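PDB 3KXR: magnesium transporter, putative from Shewanella oneidensis MR-1, which probably transports magnesium or other cations across the membrane, this chain holding its tandem pair of CBS domains and part of the intracellular N domain. Local coordinates for residues L136-L150 with R162-H175. Residues are numbered along the deposited sequence; the frame is centred on the assembly and turned at random.
Sequences LDAAEAIEHSREIEL and RVTLRAATALVREH
E149 OE1 takes a salt-bridged hydrogen bond from R162 NH1 at 2.8 Å, across the antiparallel β-hairpin of the second CBS domain, whose two helices pack against each other beside it. NH1 meets the oxygen from above the carboxylate plane, 63° out of it, and the carboxylate and guanidinium planes lie 64° apart. The arginine chain runs extended from CG to NE, and T164 CG2 lies over the centre of one guanidinium face, 3.5 Å above its plane. R162 NH2 also bonds to D86 O, while E149 OE2 is gripped by N88 ND2 and the backbone N of D89 and N90, so this pair ties the hairpin to the first CBS domain. A leucine in place of R162 would probably leave E149 OE1 without its charged mate and D86 O without this donor. Next along the hairpin, L150 and V163 form a hydrogen-bonded pair, and L165 N, opening helix 165-176, donates to I148 O at 2.9 Å. I142 CD1 meets V163 CG1 at 3.4 Å, the side chains crossing at about a right angle. The helix backbones come nearest at A139 and A168, whose CA atoms are 4.6 Å apart, and A139 CB also meets V172 CG2 at 3.7 Å. With L136 CG anti to its own backbone N (chi1 -165°), CD1 reaches over one face of the H175 ring in a CH-pi contact, 4.0 Å from the centroid.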
loop_
_atom_site.group_PDB
_atom_site.type_symbol
_atom_site.label_atom_id
_atom_site.label_comp_id
_atom_site.label_asym_id
_atom_site.label_seq_id
_atom_site.Cartn_x
_atom_site.Cartn_y
_atom_site.Cartn_z
ATOM N N LEU A 136 -14.868 -25.246 17.145
ATOM C CA LEU A 136 -14.867 -26.704 17.213
ATOM C C LEU A 136 -15.930 -27.337 16.308
ATOM O O LEU A 136 -15.697 -28.409 15.775
ATOM C CB LEU A 136 -15.039 -27.157 18.659
ATOM C CG LEU A 136 -14.741 -28.608 19.054
ATOM C CD1 LEU A 136 -14.612 -28.694 20.595
ATOM C CD2 LEU A 136 -15.818 -29.647 18.581
ATOM N N ASP A 137 -17.077 -26.695 16.122
ATOM C CA ASP A 137 -18.032 -27.201 15.153
ATOM C C ASP A 137 -17.470 -27.066 13.743
ATOM O O ASP A 137 -17.697 -27.921 12.911
ATOM C CB ASP A 137 -19.371 -26.488 15.237
ATOM C CG ASP A 137 -20.167 -26.870 16.466
ATOM O OD1 ASP A 137 -19.762 -27.802 17.209
ATOM O OD2 ASP A 137 -21.208 -26.206 16.702
ATOM N N ALA A 138 -16.735 -25.999 13.473
ATOM C CA ALA A 138 -16.068 -25.837 12.183
ATOM C C ALA A 138 -15.057 -26.934 11.956
ATOM O O ALA A 138 -15.048 -27.561 10.909
ATOM C CB ALA A 138 -15.374 -24.513 12.108
ATOM N N ALA A 139 -14.190 -27.153 12.925
ATOM C CA ALA A 139 -13.154 -28.171 12.806
ATOM C C ALA A 139 -13.776 -29.555 12.597
ATOM O O ALA A 139 -13.324 -30.320 11.743
ATOM C CB ALA A 139 -12.232 -28.160 14.059
ATOM N N GLU A 140 -14.832 -29.864 13.340
ATOM C CA GLU A 140 -15.520 -31.138 13.153
ATOM C C GLU A 140 -16.079 -31.310 11.745
ATOM O O GLU A 140 -15.984 -32.392 11.147
ATOM C CB GLU A 140 -16.666 -31.296 14.147
ATOM C CG GLU A 140 -16.277 -32.124 15.328
ATOM C CD GLU A 140 -17.452 -32.439 16.225
ATOM O OE1 GLU A 140 -18.036 -33.554 16.071
ATOM O OE2 GLU A 140 -17.780 -31.559 17.072
ATOM N N ALA A 141 -16.689 -30.237 11.248
ATOM C CA ALA A 141 -17.384 -30.264 9.980
ATOM C C ALA A 141 -16.402 -30.572 8.860
ATOM O O ALA A 141 -16.735 -31.343 7.976
ATOM C CB ALA A 141 -18.134 -28.952 9.729
ATOM N N ILE A 142 -15.198 -29.989 8.917
ATOM C CA ILE A 142 -14.151 -30.249 7.899
ATOM C C ILE A 142 -13.523 -31.618 8.130
ATOM O O ILE A 142 -13.389 -32.404 7.197
ATOM C CB ILE A 142 -13.005 -29.189 7.861
ATOM C CG1 ILE A 142 -13.559 -27.776 7.839
ATOM C CG2 ILE A 142 -12.164 -29.333 6.587
ATOM C CD1 ILE A 142 -12.490 -26.651 7.944
ATOM N N GLU A 143 -13.172 -31.911 9.376
ATOM C CA GLU A 143 -12.493 -33.154 9.690
ATOM C C GLU A 143 -13.313 -34.373 9.338
ATOM O O GLU A 143 -12.781 -35.301 8.750
ATOM C CB GLU A 143 -12.101 -33.237 11.171
ATOM C CG GLU A 143 -11.190 -34.455 11.491
ATOM C CD GLU A 143 -11.018 -34.776 12.980
ATOM O OE1 GLU A 143 -11.246 -33.884 13.845
ATOM O OE2 GLU A 143 -10.607 -35.931 13.262
ATOM N N HIS A 144 -14.589 -34.396 9.708
ATOM C CA HIS A 144 -15.422 -35.580 9.446
ATOM C C HIS A 144 -16.207 -35.432 8.167
ATOM O O HIS A 144 -17.403 -35.546 8.153
ATOM C CB HIS A 144 -16.366 -35.843 10.606
ATOM C CG HIS A 144 -15.653 -36.037 11.898
ATOM N ND1 HIS A 144 -14.834 -37.119 12.134
ATOM C CD2 HIS A 144 -15.599 -35.271 13.013
ATOM C CE1 HIS A 144 -14.322 -37.026 13.348
ATOM N NE2 HIS A 144 -14.767 -35.912 13.901
ATOM N N SER A 145 -15.509 -35.172 7.088
ATOM C CA SER A 145 -16.130 -35.066 5.785
ATOM C C SER A 145 -15.114 -35.578 4.805
ATOM O O SER A 145 -14.054 -36.077 5.186
ATOM C CB SER A 145 -16.441 -33.613 5.467
ATOM O OG SER A 145 -15.239 -32.917 5.185
ATOM N N ARG A 146 -15.404 -35.430 3.532
ATOM C CA ARG A 146 -14.428 -35.849 2.534
ATOM C C ARG A 146 -13.756 -34.619 1.918
ATOM O O ARG A 146 -13.026 -34.720 0.954
ATOM C CB ARG A 146 -15.054 -36.818 1.536
ATOM C CG ARG A 146 -16.479 -36.494 1.101
ATOM C CD ARG A 146 -16.487 -35.483 -0.052
ATOM N NE ARG A 146 -15.780 -35.975 -1.251
ATOM C CZ ARG A 146 -16.350 -36.573 -2.305
ATOM N NH1 ARG A 146 -15.586 -36.961 -3.328
ATOM N NH2 ARG A 146 -17.670 -36.789 -2.360
ATOM N N GLU A 147 -13.949 -33.474 2.558
ATOM C CA GLU A 147 -13.398 -32.192 2.102
ATOM C C GLU A 147 -12.088 -31.823 2.782
ATOM O O GLU A 147 -11.842 -32.186 3.938
ATOM C CB GLU A 147 -14.365 -31.053 2.415
ATOM C CG GLU A 147 -15.856 -31.299 2.157
ATOM C CD GLU A 147 -16.175 -31.609 0.713
ATOM O OE1 GLU A 147 -15.309 -31.391 -0.177
ATOM O OE2 GLU A 147 -17.294 -32.099 0.465
ATOM N N ILE A 148 -11.261 -31.072 2.075
ATOM C CA ILE A 148 -10.073 -30.511 2.687
ATOM C C ILE A 148 -10.200 -28.987 2.866
ATOM O O ILE A 148 -9.273 -28.313 3.344
ATOM C CB ILE A 148 -8.771 -30.939 1.926
ATOM C CG1 ILE A 148 -8.745 -30.462 0.465
ATOM C CG2 ILE A 148 -8.630 -32.454 1.981
ATOM C CD1 ILE A 148 -7.330 -30.710 -0.305
ATOM N N GLU A 149 -11.363 -28.447 2.524
ATOM C CA GLU A 149 -11.631 -27.047 2.771
ATOM C C GLU A 149 -13.113 -26.869 2.735
ATOM O O GLU A 149 -13.812 -27.612 2.042
ATOM C CB GLU A 149 -11.003 -26.192 1.667
ATOM C CG GLU A 149 -11.566 -26.507 0.271
ATOM C CD GLU A 149 -10.828 -25.843 -0.898
ATOM O OE1 GLU A 149 -10.553 -24.618 -0.844
ATOM O OE2 GLU A 149 -10.573 -26.557 -1.897
ATOM N N LEU A 150 -13.604 -25.861 3.429
ATOM C CA LEU A 150 -15.003 -25.500 3.277
ATOM C C LEU A 150 -15.145 -23.994 3.087
ATOM O O LEU A 150 -14.409 -23.220 3.696
ATOM C CB LEU A 150 -15.805 -25.914 4.505
ATOM C CG LEU A 150 -16.172 -27.393 4.695
ATOM C CD1 LEU A 150 -16.905 -27.592 6.043
ATOM C CD2 LEU A 150 -17.023 -27.886 3.517
ATOM N N ARG A 162 -12.601 -19.105 2.995
ATOM C CA ARG A 162 -12.649 -20.536 3.276
ATOM C C ARG A 162 -11.866 -20.872 4.533
ATOM O O ARG A 162 -11.049 -20.079 4.982
ATOM C CB ARG A 162 -12.056 -21.301 2.108
ATOM C CG ARG A 162 -10.559 -21.244 2.076
ATOM C CD ARG A 162 -9.996 -21.784 0.796
ATOM N NE ARG A 162 -8.547 -21.697 0.826
ATOM C CZ ARG A 162 -7.676 -22.686 0.611
ATOM N NH1 ARG A 162 -8.049 -23.931 0.320
ATOM N NH2 ARG A 162 -6.390 -22.423 0.697
ATOM N N VAL A 163 -12.119 -22.062 5.068
ATOM C CA VAL A 163 -11.295 -22.615 6.111
ATOM C C VAL A 163 -10.749 -23.941 5.678
ATOM O O VAL A 163 -11.473 -24.734 5.130
ATOM C CB VAL A 163 -12.105 -22.845 7.342
ATOM C CG1 VAL A 163 -11.222 -23.514 8.395
ATOM C CG2 VAL A 163 -12.597 -21.508 7.844
ATOM N N THR A 164 -9.481 -24.189 5.922
ATOM C CA THR A 164 -8.863 -25.408 5.444
ATOM C C THR A 164 -8.773 -26.510 6.503
ATOM O O THR A 164 -8.867 -26.254 7.687
ATOM C CB THR A 164 -7.462 -25.147 4.978
ATOM O OG1 THR A 164 -6.707 -24.694 6.094
ATOM C CG2 THR A 164 -7.406 -24.108 3.863
ATOM N N LEU A 165 -8.568 -27.739 6.058
ATOM C CA LEU A 165 -8.323 -28.833 6.973
ATOM C C LEU A 165 -7.105 -28.556 7.862
ATOM O O LEU A 165 -7.136 -28.803 9.046
ATOM C CB LEU A 165 -8.136 -30.147 6.214
ATOM C CG LEU A 165 -7.882 -31.358 7.109
ATOM C CD1 LEU A 165 -8.952 -31.556 8.201
ATOM C CD2 LEU A 165 -7.824 -32.546 6.252
ATOM N N ARG A 166 -6.047 -28.024 7.280
ATOM C CA ARG A 166 -4.862 -27.617 8.046
ATOM C C ARG A 166 -5.178 -26.639 9.176
ATOM O O ARG A 166 -4.698 -26.813 10.287
ATOM C CB ARG A 166 -3.818 -26.980 7.128
ATOM C CG ARG A 166 -2.423 -26.995 7.728
ATOM C CD ARG A 166 -1.409 -26.356 6.793
ATOM N NE ARG A 166 -1.398 -26.984 5.481
ATOM C CZ ARG A 166 -0.849 -28.165 5.210
ATOM N NH1 ARG A 166 -0.904 -28.652 3.975
ATOM N NH2 ARG A 166 -0.250 -28.864 6.164
ATOM N N ALA A 167 -5.982 -25.619 8.883
ATOM C CA ALA A 167 -6.388 -24.654 9.906
ATOM C C ALA A 167 -7.207 -25.362 10.985
ATOM O O ALA A 167 -7.036 -25.108 12.167
ATOM C CB ALA A 167 -7.170 -23.503 9.294
ATOM N N ALA A 168 -8.087 -26.271 10.590
ATOM C CA ALA A 168 -8.897 -26.990 11.581
ATOM C C ALA A 168 -8.012 -27.748 12.563
ATOM O O ALA A 168 -8.331 -27.852 13.751
ATOM C CB ALA A 168 -9.853 -27.953 10.904
ATOM N N THR A 169 -6.915 -28.298 12.060
ATOM C CA THR A 169 -6.011 -29.035 12.912
ATOM C C THR A 169 -5.451 -28.097 13.965
ATOM O O THR A 169 -5.459 -28.408 15.147
ATOM C CB THR A 169 -4.846 -29.629 12.130
ATOM O OG1 THR A 169 -5.348 -30.401 11.027
ATOM C CG2 THR A 169 -3.974 -30.492 13.072
ATOM N N ALA A 170 -4.979 -26.934 13.522
ATOM C CA ALA A 170 -4.502 -25.906 14.442
ATOM C C ALA A 170 -5.555 -25.608 15.512
ATOM O O ALA A 170 -5.279 -25.790 16.671
ATOM C CB ALA A 170 -4.091 -24.634 13.693
ATOM N N LEU A 171 -6.755 -25.186 15.122
ATOM C CA LEU A 171 -7.869 -24.913 16.070
ATOM C C LEU A 171 -8.073 -25.973 17.149
ATOM O O LEU A 171 -8.188 -25.664 18.346
ATOM C CB LEU A 171 -9.191 -24.800 15.316
ATOM C CG LEU A 171 -9.300 -23.635 14.339
ATOM C CD1 LEU A 171 -10.660 -23.678 13.601
ATOM C CD2 LEU A 171 -9.034 -22.275 15.062
ATOM N N VAL A 172 -8.143 -27.224 16.711
ATOM C CA VAL A 172 -8.256 -28.350 17.630
ATOM C C VAL A 172 -7.098 -28.345 18.663
ATOM O O VAL A 172 -7.347 -28.187 19.859
ATOM C CB VAL A 172 -8.294 -29.688 16.863
ATOM C CG1 VAL A 172 -8.092 -30.851 17.822
ATOM C CG2 VAL A 172 -9.595 -29.831 16.091
ATOM N N ARG A 173 -5.855 -28.494 18.179
ATOM C CA ARG A 173 -4.582 -28.447 18.983
ATOM C C ARG A 173 -4.455 -27.228 19.934
ATOM O O ARG A 173 -3.886 -27.354 21.036
ATOM C CB ARG A 173 -3.356 -28.534 18.020
ATOM C CG ARG A 173 -1.943 -28.367 18.617
ATOM C CD ARG A 173 -0.870 -28.692 17.570
ATOM N NE ARG A 173 -0.912 -27.788 16.426
ATOM N N GLU A 174 -4.988 -26.079 19.495
ATOM C CA GLU A 174 -5.156 -24.876 20.330
ATOM C C GLU A 174 -6.099 -25.132 21.501
ATOM O O GLU A 174 -5.772 -24.881 22.667
ATOM C CB GLU A 174 -5.726 -23.703 19.510
ATOM C CG GLU A 174 -4.767 -22.512 19.306
ATOM C CD GLU A 174 -3.965 -22.579 18.005
ATOM O OE1 GLU A 174 -4.335 -21.875 17.037
ATOM O OE2 GLU A 174 -2.964 -23.326 17.951
ATOM N N HIS A 175 -7.286 -25.615 21.169
ATOM C CA HIS A 175 -8.325 -25.933 22.156
ATOM C C HIS A 175 -8.010 -27.189 23.051
ATOM O O HIS A 175 -8.736 -27.451 24.001
ATOM C CB HIS A 175 -9.650 -26.045 21.383
ATOM C CG HIS A 175 -10.801 -26.558 22.182
ATOM N ND1 HIS A 175 -10.801 -27.803 22.784
ATOM C CD2 HIS A 175 -12.020 -26.021 22.422
ATOM C CE1 HIS A 175 -11.960 -27.996 23.386
ATOM N NE2 HIS A 175 -12.718 -26.931 23.181
#